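Long-range contacts in NDP-rhamnosyltransferase (Saccharopolyspora spinosa, PDB 3TSA), which belongs to the glycosyltransferases of the GT-B fold, with two domains that are each built on a parallel sheet packed between helices: residues Cys182-Gln187 with Ser367-Ala372; Val221-Gly226 with Ala253-Pro258; Arg227-Ala232 with Pro313-Gln318; Leu282-Cys287 with Phe300-Leu305. All blocks are in the same frame, centred on the assembly; numbering follows the deposited sequence.

Interaction 1. Residues Cys182-Gln187 with Ser367-Ala372; sequences CPPSLQ and SDEITA
The flat carboxylate of Glu-369 meets Ser-185 with both oxygens, each using its syn lone pair. Ser-185 N gives its hydrogen to Glu-369 OE1 at 3.0 Å, with an N-H...O angle of 155°. Ser-185 OG donates to Glu-369 OE2 at 2.6 Å. Two bonds from one residue fix the rotation of the carboxylate. The serine can make both because its OG sits between backbone N and carbonyl carbon (chi1 65°), near its own N-H. The glutamate reaches across with an extended chain beyond CG. Pro-184 passes alongside it in the opposite direction, with Pro-184 CD 3.4 Å from Glu-369 OE1. Its nitrogen has no hydrogen to give.

The contact joins the two halves of the GT-B fold. Residues 182-187 follow strand 177-180 of the N-terminal sheet, and residues 367-372 belong to the 358-371 helix region of the C-terminal part of the chain. Next to the carboxylate grip the contact becomes apolar. Pro-183 and Ile-370 lie side by side and point the same way, with Pro-183 CG 3.8 Å from Ile-370 CG1. Phe-300 of helix 296-304 also touches Pro-183, and Arg-304 touches Ile-370.

Interaction 2. Residues Val221-Gly226 with Ala253-Pro258; sequences VCICMG and AVIAVP
Ala-256 N donates to Ile-223 O at 2.7 Å, the shortest bond between these two strands. It is nearly straight, 174° at the hydrogen, and runs close to the C=O axis. Val-254 sits two residues earlier and bonds to strand 221-224 through both its polar backbone atoms. Val-254 N reaches Val-221 O at 2.8 Å, and Val-254 O accepts from Ile-223 N at 2.9 Å. The same Val-254 O takes a CA-H contact from Cys-222 CA at 3.3 Å. The last bond, Met-225 N to Ala-256 O, is weak at 3.3 Å, as both strands give way to loop.

The pair is parallel, with an angle of 19° between the strands. The chain between them runs through helices 227-233 and 236-246, a beta-alpha-beta crossover of the Rossmann-like C-terminal domain. Helix 236-246 covers the face bearing Ile-223 and Ile-255, where Ile-223 CD1 is 4.3 Å from Ile-255 CG1. The other face carries Cys-222, Val-254, Cys-224 and Ala-256. Cys-224 SG is anti to the backbone N (chi1 -176°) and lies 4.0 Å from Ala-256 CB. Beyond the strands, Pro-258 CD rests 3.4 Å from Met-225 O, and Gly-226 sits at the N-cap position of the next helix. Backbone bonds therefore set the register, while side chains add apolar packing on the two faces.

Interaction 3. Residues Arg227-Ala232 with Pro313-Gln318; sequences RMVLNA and PQYFDQ
Apolar packing joins Val-229 and Ala-232 of helix 227-233 to Tyr-315. Tyr-315 CG sits between its backbone N and carbonyl carbon (chi1 58°), and the CB bond is directed at the helix, which brings the ring to Val-229. Val-229 CG2 lies 3.8 Å from Tyr-315 CZ, obliquely placed to the ring. Ala-232 CB comes to the ring edge, near its plane, 3.7 Å from Tyr-315 CE2. The other branch of the valine, Val-229 CG1, crosses the Gln-314 chain at about a right angle and touches Gln-314 CG at 3.9 Å. Within residues 313-318, Phe-316 CD2 lies over one face of the tyrosine ring, offset to its rim.

The helix follows strand 219-224 of the C-terminal sheet, and residues 313-318 follow strand 309-311. Both segments thus lie beyond the C-terminal ends of parallel strands, the side that faces the interdomain cleft in GT-B proteins. Met-228 touches Tyr-11 here, and Asp-317 bonds to Trp-143.

No hydrogen bond crosses the contact. Tyr-315 OH is 3.3 Å from Val-229 N, but the angle is poor. The polar bonds instead shape the loop. Gln-318 OE1 accepts from Gln-314 N at 2.8 Å, in the carbonyl plane. Gln-318 OE1 also accepts from Tyr-315 N at 3.0 Å, with the donor 44° out of that plane. Residues Tyr-315 to Gln-318 form a type II' turn. Gln-318 NE2 packs 3.6 Å from Val-229 CG2.

Interaction 4. Residues Leu282-Cys287 with Phe300-Leu305; sequences LFLRTC and FTATRL
The two backbones come nearest, CA to CA, at Arg-285 and Leu-305, 6.6 Å apart, just past helix 296-304. A turn shapes the loop: Phe-283 O accepts from both the N and the OG1 of Thr-286.

Leu-284 is the buried apolar link. Leu-284 CD2 lies against the helix, 3.8 Å from Ala-302 CA and 4.1 Å from Thr-301 CG2. Leu-284 CB meets Leu-305 CD1 at 3.9 Å. The leucine CG is roughly anti to the backbone N (chi1 -152°), which carries both methyls out from the loop. Cys-222 and Val-290 of the C-terminal sheet also touch Leu-284. The side chain is therefore packed between the sheet and the helix. In this Rossmann-like domain the loop leads into strand 289-292, and helix 296-304 follows that strand.

Arg-285 runs extended from CG to NE and crosses Leu-305 at about a right angle. Leu-305 CD2 lies over one face of the guanidinium, offset to its rim, 3.4 Å from Arg-285 CZ. The aliphatic part takes part too, with Arg-285 CG 3.9 Å from Leu-305 CD1. Arg-285 NH2 makes a salt bridge with Glu-31 of the second subunit, so the group is held at the dimer interface. Arg-285 NH2 and Arg-304 NH2 are 6.1 Å apart, and Glu-31 of the second subunit probably offsets the repulsion between these like charges. The leucine meets the flat face of the guanidinium while its N-H groups can still serve polar partners, so one arginine packs on its own subunit and bonds to the other.

In the fold
Interactions 2 and 4 are the buried contacts, and interactions 1 and 3 are only partly buried. Interaction 2 is held by backbone bonds within the C-terminal sheet. Interaction 4 packs against one face of that sheet, where Phe-283 and Leu-284 touch Cys-222, and its Arg-285 reaches the second subunit. Interaction 3 continues directly from interaction 2, since helix 227-233 follows strand 219-224. It relies on apolar packing across the segments. Interaction 1 depends on a carboxylate and ties the N-terminal half to a C-terminal helix. It touches interaction 4 through Ser-367 and Arg-304, but stays about 16 Å from interaction 2 at the nearest atoms.

Interaction 1. Residues Cys182-Gln187 with Ser367-Ala372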
# COMPACT_ATOMS: atom_id res chain seq x y z
N CYS A 182 -6.84 19.18 -6.13
CA CYS A 182 -6.20 20.48 -6.26
C CYS A 182 -6.76 21.58 -5.32
O CYS A 182 -7.97 21.72 -5.19
CB CYS A 182 -6.39 20.93 -7.75
SG CYS A 182 -5.45 22.43 -8.16
N PRO A 183 -5.88 22.33 -4.64
CA PRO A 183 -6.33 23.47 -3.87
C PRO A 183 -7.27 24.31 -4.78
O PRO A 183 -6.90 24.64 -5.90
CB PRO A 183 -5.01 24.18 -3.53
CG PRO A 183 -3.99 23.05 -3.49
CD PRO A 183 -4.40 22.17 -4.62
N PRO A 184 -8.55 24.61 -4.38
CA PRO A 184 -9.45 25.27 -5.34
C PRO A 184 -8.93 26.58 -5.88
O PRO A 184 -9.23 26.91 -7.03
CB PRO A 184 -10.72 25.52 -4.52
CG PRO A 184 -10.75 24.21 -3.63
CD PRO A 184 -9.26 24.02 -3.21
N SER A 185 -8.15 27.34 -5.09
CA SER A 185 -7.67 28.67 -5.57
C SER A 185 -6.70 28.45 -6.72
O SER A 185 -6.47 29.40 -7.48
CB SER A 185 -6.96 29.50 -4.47
OG SER A 185 -5.77 28.82 -4.07
N LEU A 186 -6.11 27.25 -6.85
CA LEU A 186 -5.12 27.01 -7.97
C LEU A 186 -5.71 26.28 -9.15
O LEU A 186 -5.01 26.11 -10.16
CB LEU A 186 -3.95 26.14 -7.46
CG LEU A 186 -3.24 26.72 -6.22
CD1 LEU A 186 -2.24 25.70 -5.77
CD2 LEU A 186 -2.54 28.08 -6.56
N GLN A 187 -6.97 25.85 -9.12
CA GLN A 187 -7.45 25.01 -10.20
C GLN A 187 -7.73 25.86 -11.43
O GLN A 187 -8.11 27.03 -11.30
CB GLN A 187 -8.69 24.24 -9.68
CG GLN A 187 -9.34 23.20 -10.72
CD GLN A 187 -8.30 22.20 -11.14
OE1 GLN A 187 -7.57 22.47 -12.08
NE2 GLN A 187 -8.26 21.06 -10.50
N SER A 367 -1.95 25.34 2.07
CA SER A 367 -1.96 24.08 2.81
C SER A 367 -3.34 24.02 3.57
O SER A 367 -4.02 23.00 3.72
CB SER A 367 -0.85 24.09 3.81
OG SER A 367 -1.05 22.89 4.48
N ASP A 368 -3.78 25.17 4.03
CA ASP A 368 -5.11 25.24 4.71
C ASP A 368 -6.31 24.92 3.79
O ASP A 368 -7.33 24.37 4.31
CB ASP A 368 -5.33 26.62 5.35
CG ASP A 368 -4.37 26.93 6.50
OD1 ASP A 368 -3.64 26.07 7.03
OD2 ASP A 368 -4.38 28.08 6.97
N GLU A 369 -6.22 25.23 2.50
CA GLU A 369 -7.24 24.82 1.54
C GLU A 369 -7.27 23.30 1.44
O GLU A 369 -8.34 22.70 1.37
CB GLU A 369 -6.97 25.42 0.17
CG GLU A 369 -7.21 26.92 0.11
CD GLU A 369 -7.08 27.36 -1.35
OE1 GLU A 369 -7.93 26.98 -2.17
OE2 GLU A 369 -6.10 28.07 -1.63
N ILE A 370 -6.09 22.68 1.43
CA ILE A 370 -5.99 21.23 1.40
C ILE A 370 -6.60 20.60 2.65
O ILE A 370 -7.44 19.69 2.54
CB ILE A 370 -4.52 20.76 1.22
CG1 ILE A 370 -4.02 21.20 -0.17
CG2 ILE A 370 -4.44 19.25 1.30
CD1 ILE A 370 -2.48 20.93 -0.39
N THR A 371 -6.20 21.08 3.79
CA THR A 371 -6.68 20.41 4.99
C THR A 371 -8.17 20.71 5.29
O THR A 371 -8.74 20.08 6.18
CB THR A 371 -5.84 20.73 6.20
OG1 THR A 371 -5.87 22.15 6.45
CG2 THR A 371 -4.43 20.24 6.06
N ALA A 372 -8.79 21.63 4.56
CA ALA A 372 -10.27 21.85 4.70
C ALA A 372 -11.02 20.77 3.97
O ALA A 372 -12.24 20.71 4.08
CB ALA A 372 -10.66 23.19 4.08

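Interaction 2. Residues Val221-Gly226 with Ala253-Pro258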
# COMPACT_ATOMS: atom_id res chain seq x y z
N VAL A 221 17.54 23.25 0.56
CA VAL A 221 16.74 23.39 -0.64
C VAL A 221 16.66 22.00 -1.24
O VAL A 221 17.70 21.38 -1.53
CB VAL A 221 17.50 24.33 -1.61
CG1 VAL A 221 16.85 24.36 -3.05
CG2 VAL A 221 17.51 25.75 -1.01
N CYS A 222 15.44 21.47 -1.48
CA CYS A 222 15.34 20.18 -2.15
C CYS A 222 15.08 20.39 -3.66
O CYS A 222 14.14 21.11 -4.02
CB CYS A 222 14.21 19.34 -1.53
SG CYS A 222 13.82 17.78 -2.38
N ILE A 223 15.77 19.64 -4.51
CA ILE A 223 15.55 19.63 -5.95
C ILE A 223 14.99 18.26 -6.23
O ILE A 223 15.66 17.24 -5.97
CB ILE A 223 16.87 19.87 -6.75
CG1 ILE A 223 17.41 21.25 -6.44
CG2 ILE A 223 16.61 19.60 -8.26
CD1 ILE A 223 18.92 21.35 -6.94
N CYS A 224 13.74 18.23 -6.72
CA CYS A 224 13.02 16.98 -6.90
C CYS A 224 12.32 17.01 -8.27
O CYS A 224 11.45 17.91 -8.54
CB CYS A 224 12.03 16.83 -5.78
SG CYS A 224 11.21 15.18 -5.93
N MET A 225 12.83 16.15 -9.15
CA MET A 225 12.34 15.98 -10.53
C MET A 225 12.15 14.47 -10.79
O MET A 225 13.04 13.68 -10.43
CB MET A 225 13.29 16.64 -11.54
CG MET A 225 13.17 18.12 -11.38
SD MET A 225 14.36 18.95 -12.37
CE MET A 225 14.32 20.59 -11.60
N GLY A 226 10.99 14.09 -11.32
CA GLY A 226 10.69 12.66 -11.58
C GLY A 226 11.22 12.06 -12.89
O GLY A 226 11.79 12.75 -13.74
N ALA A 253 21.90 21.63 -0.83
CA ALA A 253 20.97 21.08 -1.86
C ALA A 253 20.69 19.62 -1.60
O ALA A 253 21.63 18.84 -1.45
CB ALA A 253 21.59 21.27 -3.26
N VAL A 254 19.43 19.20 -1.41
CA VAL A 254 19.13 17.76 -1.28
C VAL A 254 18.55 17.36 -2.61
O VAL A 254 17.52 17.91 -3.00
CB VAL A 254 18.12 17.42 -0.10
CG1 VAL A 254 17.68 15.94 -0.14
CG2 VAL A 254 18.72 17.76 1.26
N ILE A 255 19.21 16.44 -3.31
CA ILE A 255 18.81 16.18 -4.72
C ILE A 255 18.10 14.84 -4.78
O ILE A 255 18.66 13.77 -4.43
CB ILE A 255 20.02 16.19 -5.69
CG1 ILE A 255 20.66 17.56 -5.76
CG2 ILE A 255 19.57 15.92 -7.10
CD1 ILE A 255 22.14 17.52 -6.15
N ALA A 256 16.82 14.91 -5.18
CA ALA A 256 15.93 13.74 -5.22
C ALA A 256 15.52 13.45 -6.68
O ALA A 256 14.60 14.11 -7.21
CB ALA A 256 14.67 13.98 -4.32
N VAL A 257 16.25 12.57 -7.37
CA VAL A 257 15.94 12.21 -8.77
C VAL A 257 16.00 10.69 -8.85
O VAL A 257 16.58 10.10 -7.94
CB VAL A 257 16.87 12.87 -9.81
CG1 VAL A 257 16.81 14.40 -9.63
CG2 VAL A 257 18.29 12.30 -9.74
N PRO A 258 15.41 10.07 -9.90
CA PRO A 258 15.37 8.61 -10.02
C PRO A 258 16.76 8.05 -10.17
O PRO A 258 17.63 8.74 -10.71
CB PRO A 258 14.65 8.41 -11.37
CG PRO A 258 13.73 9.61 -11.41
CD PRO A 258 14.64 10.70 -10.99

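Interaction 3. Residues Arg227-Ala232 with Pro313-Gln318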
# COMPACT_ATOMS: atom_id res chain seq x y z
N ARG A 227 11.06 10.75 -13.01
CA ARG A 227 11.46 10.05 -14.17
C ARG A 227 10.79 10.59 -15.42
O ARG A 227 11.45 10.78 -16.46
CB ARG A 227 11.05 8.60 -13.92
CG ARG A 227 11.39 7.63 -15.00
CD ARG A 227 11.16 6.23 -14.47
NE ARG A 227 12.37 5.83 -13.72
CZ ARG A 227 12.38 5.13 -12.58
NH1 ARG A 227 11.24 4.76 -12.04
NH2 ARG A 227 13.55 4.82 -11.98
N MET A 228 9.47 10.78 -15.38
CA MET A 228 8.83 11.11 -16.69
C MET A 228 9.34 12.45 -17.19
O MET A 228 9.60 12.56 -18.37
CB MET A 228 7.28 11.14 -16.68
CG MET A 228 6.51 9.85 -16.50
SD MET A 228 6.65 8.53 -17.71
CE MET A 228 6.09 9.38 -19.23
N VAL A 229 9.41 13.42 -16.31
CA VAL A 229 9.89 14.76 -16.67
C VAL A 229 11.32 14.69 -17.22
O VAL A 229 11.52 15.14 -18.30
CB VAL A 229 9.77 15.77 -15.52
CG1 VAL A 229 10.36 17.14 -15.96
CG2 VAL A 229 8.28 15.96 -15.15
N LEU A 230 12.26 14.06 -16.51
CA LEU A 230 13.67 14.00 -16.97
C LEU A 230 13.89 13.15 -18.19
O LEU A 230 14.79 13.43 -18.99
CB LEU A 230 14.64 13.60 -15.82
CG LEU A 230 14.63 14.54 -14.61
CD1 LEU A 230 15.47 13.89 -13.50
CD2 LEU A 230 15.21 15.91 -15.10
N ASN A 231 13.09 12.07 -18.32
CA ASN A 231 13.05 11.32 -19.59
C ASN A 231 12.71 12.24 -20.74
O ASN A 231 13.22 12.10 -21.85
CB ASN A 231 12.07 10.13 -19.52
CG ASN A 231 12.67 8.96 -18.74
OD1 ASN A 231 13.83 9.02 -18.36
ND2 ASN A 231 11.87 7.89 -18.49
N ALA A 232 11.81 13.18 -20.49
CA ALA A 232 11.35 14.06 -21.55
C ALA A 232 12.36 15.20 -21.83
O ALA A 232 12.64 15.53 -22.98
CB ALA A 232 9.93 14.62 -21.23
N PRO A 313 8.29 24.81 -15.04
CA PRO A 313 7.36 23.95 -15.76
C PRO A 313 7.87 23.52 -17.15
O PRO A 313 8.66 24.27 -17.77
CB PRO A 313 6.14 24.90 -15.95
CG PRO A 313 6.76 26.34 -15.96
CD PRO A 313 7.82 26.19 -14.88
N GLN A 314 7.44 22.36 -17.56
CA GLN A 314 7.91 21.72 -18.81
C GLN A 314 6.78 21.38 -19.76
O GLN A 314 6.87 21.60 -20.98
CB GLN A 314 8.75 20.46 -18.48
CG GLN A 314 9.89 20.69 -17.50
CD GLN A 314 10.94 21.69 -18.04
OE1 GLN A 314 11.45 22.51 -17.27
NE2 GLN A 314 11.23 21.62 -19.34
N TYR A 315 5.70 20.79 -19.23
CA TYR A 315 4.71 20.26 -20.12
C TYR A 315 3.36 20.10 -19.39
O TYR A 315 3.27 20.32 -18.17
CB TYR A 315 5.17 18.93 -20.76
CG TYR A 315 5.54 17.78 -19.81
CD1 TYR A 315 4.93 17.55 -18.53
CD2 TYR A 315 6.47 16.84 -20.27
CE1 TYR A 315 5.30 16.43 -17.76
CE2 TYR A 315 6.79 15.75 -19.55
CZ TYR A 315 6.23 15.55 -18.31
OH TYR A 315 6.60 14.42 -17.62
N PHE A 316 2.34 19.72 -20.17
CA PHE A 316 0.97 19.46 -19.64
C PHE A 316 0.43 20.54 -18.72
O PHE A 316 0.29 21.69 -19.17
CB PHE A 316 0.87 18.02 -19.11
CG PHE A 316 1.07 17.02 -20.21
CD1 PHE A 316 0.14 16.94 -21.27
CD2 PHE A 316 2.27 16.29 -20.31
CE1 PHE A 316 0.35 16.05 -22.39
CE2 PHE A 316 2.51 15.41 -21.43
CZ PHE A 316 1.52 15.29 -22.46
N ASP A 317 0.13 20.19 -17.45
CA ASP A 317 -0.52 21.11 -16.51
C ASP A 317 0.47 21.93 -15.75
O ASP A 317 0.07 22.80 -14.94
CB ASP A 317 -1.31 20.23 -15.46
CG ASP A 317 -0.44 19.23 -14.78
OD1 ASP A 317 0.38 18.56 -15.44
OD2 ASP A 317 -0.60 19.03 -13.56
N GLN A 318 1.77 21.78 -16.07
CA GLN A 318 2.81 22.39 -15.19
C GLN A 318 2.88 23.91 -15.24
O GLN A 318 3.16 24.55 -14.21
CB GLN A 318 4.23 21.80 -15.42
CG GLN A 318 4.21 20.29 -15.06
CD GLN A 318 5.43 19.59 -15.50
OE1 GLN A 318 6.18 20.12 -16.33
NE2 GLN A 318 5.65 18.36 -14.97

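Interaction 4. Residues Leu282-Cys287 with Phe300-Leu305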
# COMPACT_ATOMS: atom_id res chain seq x y z
N LEU A 282 9.16 12.19 3.83
CA LEU A 282 9.94 11.78 5.00
C LEU A 282 10.90 12.87 5.50
O LEU A 282 11.24 12.90 6.70
CB LEU A 282 10.70 10.49 4.67
CG LEU A 282 9.79 9.29 4.37
CD1 LEU A 282 10.59 8.03 3.99
CD2 LEU A 282 8.90 9.05 5.63
N PHE A 283 11.29 13.81 4.64
CA PHE A 283 12.28 14.82 5.05
C PHE A 283 11.93 16.24 4.62
O PHE A 283 12.61 17.21 4.99
CB PHE A 283 13.65 14.48 4.49
CG PHE A 283 13.72 14.55 2.97
CD1 PHE A 283 13.98 15.74 2.32
CD2 PHE A 283 13.58 13.40 2.22
CE1 PHE A 283 14.10 15.78 0.92
CE2 PHE A 283 13.65 13.42 0.85
CZ PHE A 283 13.89 14.64 0.18
N LEU A 284 10.89 16.39 3.82
CA LEU A 284 10.63 17.70 3.29
C LEU A 284 10.34 18.79 4.34
O LEU A 284 10.64 19.98 4.11
CB LEU A 284 9.56 17.61 2.20
CG LEU A 284 9.64 18.67 1.13
CD1 LEU A 284 10.99 18.86 0.33
CD2 LEU A 284 8.49 18.47 0.14
N ARG A 285 9.78 18.44 5.50
CA ARG A 285 9.56 19.46 6.52
C ARG A 285 10.85 20.18 6.98
O ARG A 285 10.80 21.29 7.55
CB ARG A 285 8.87 18.80 7.71
CG ARG A 285 7.47 18.44 7.39
CD ARG A 285 6.95 17.60 8.62
NE ARG A 285 5.59 17.02 8.42
CZ ARG A 285 5.29 15.94 7.69
NH1 ARG A 285 6.22 15.27 7.01
NH2 ARG A 285 4.01 15.51 7.58
N THR A 286 12.01 19.57 6.75
CA THR A 286 13.24 20.23 7.12
C THR A 286 13.78 21.10 5.99
O THR A 286 14.94 21.57 6.08
CB THR A 286 14.38 19.23 7.40
OG1 THR A 286 14.74 18.57 6.19
CG2 THR A 286 13.92 18.17 8.42
N CYS A 287 13.00 21.31 4.94
CA CYS A 287 13.53 22.12 3.77
C CYS A 287 12.84 23.45 3.70
O CYS A 287 11.62 23.55 4.07
CB CYS A 287 13.23 21.39 2.48
SG CYS A 287 14.17 19.84 2.31
N PHE A 300 2.30 19.07 -4.64
CA PHE A 300 1.25 19.03 -3.66
C PHE A 300 1.80 18.58 -2.30
O PHE A 300 1.29 18.99 -1.26
CB PHE A 300 0.09 18.12 -4.12
CG PHE A 300 -0.80 18.74 -5.16
CD1 PHE A 300 -0.50 19.94 -5.83
CD2 PHE A 300 -1.95 18.08 -5.50
CE1 PHE A 300 -1.42 20.48 -6.84
CE2 PHE A 300 -2.86 18.62 -6.41
CZ PHE A 300 -2.55 19.80 -7.11
N THR A 301 2.87 17.76 -2.29
CA THR A 301 3.46 17.37 -1.02
C THR A 301 4.09 18.61 -0.40
O THR A 301 3.91 18.86 0.79
CB THR A 301 4.51 16.26 -1.19
OG1 THR A 301 3.85 15.07 -1.61
CG2 THR A 301 5.28 15.99 0.07
N ALA A 302 4.86 19.37 -1.21
CA ALA A 302 5.43 20.61 -0.73
C ALA A 302 4.30 21.54 -0.21
O ALA A 302 4.42 22.07 0.91
CB ALA A 302 6.30 21.30 -1.80
N THR A 303 3.24 21.69 -0.99
CA THR A 303 2.19 22.71 -0.69
C THR A 303 1.47 22.26 0.62
O THR A 303 1.32 23.07 1.56
CB THR A 303 1.23 22.81 -1.85
OG1 THR A 303 1.97 23.40 -2.90
CG2 THR A 303 0.08 23.79 -1.52
N ARG A 304 1.18 20.97 0.71
CA ARG A 304 0.58 20.38 1.94
C ARG A 304 1.37 20.70 3.22
O ARG A 304 0.80 20.99 4.30
CB ARG A 304 0.34 18.85 1.76
CG ARG A 304 -0.14 18.15 3.00
CD ARG A 304 -1.48 18.67 3.57
NE ARG A 304 -1.79 17.96 4.83
CZ ARG A 304 -1.36 18.34 6.03
NH1 ARG A 304 -0.61 19.44 6.19
NH2 ARG A 304 -1.70 17.59 7.09
N LEU A 305 2.71 20.71 3.11
CA LEU A 305 3.59 20.90 4.21
C LEU A 305 3.99 22.40 4.42
O LEU A 305 4.84 22.73 5.26
CB LEU A 305 4.82 19.97 4.01
CG LEU A 305 4.63 18.45 4.11
CD1 LEU A 305 6.00 17.76 3.85
CD2 LEU A 305 4.06 18.19 5.50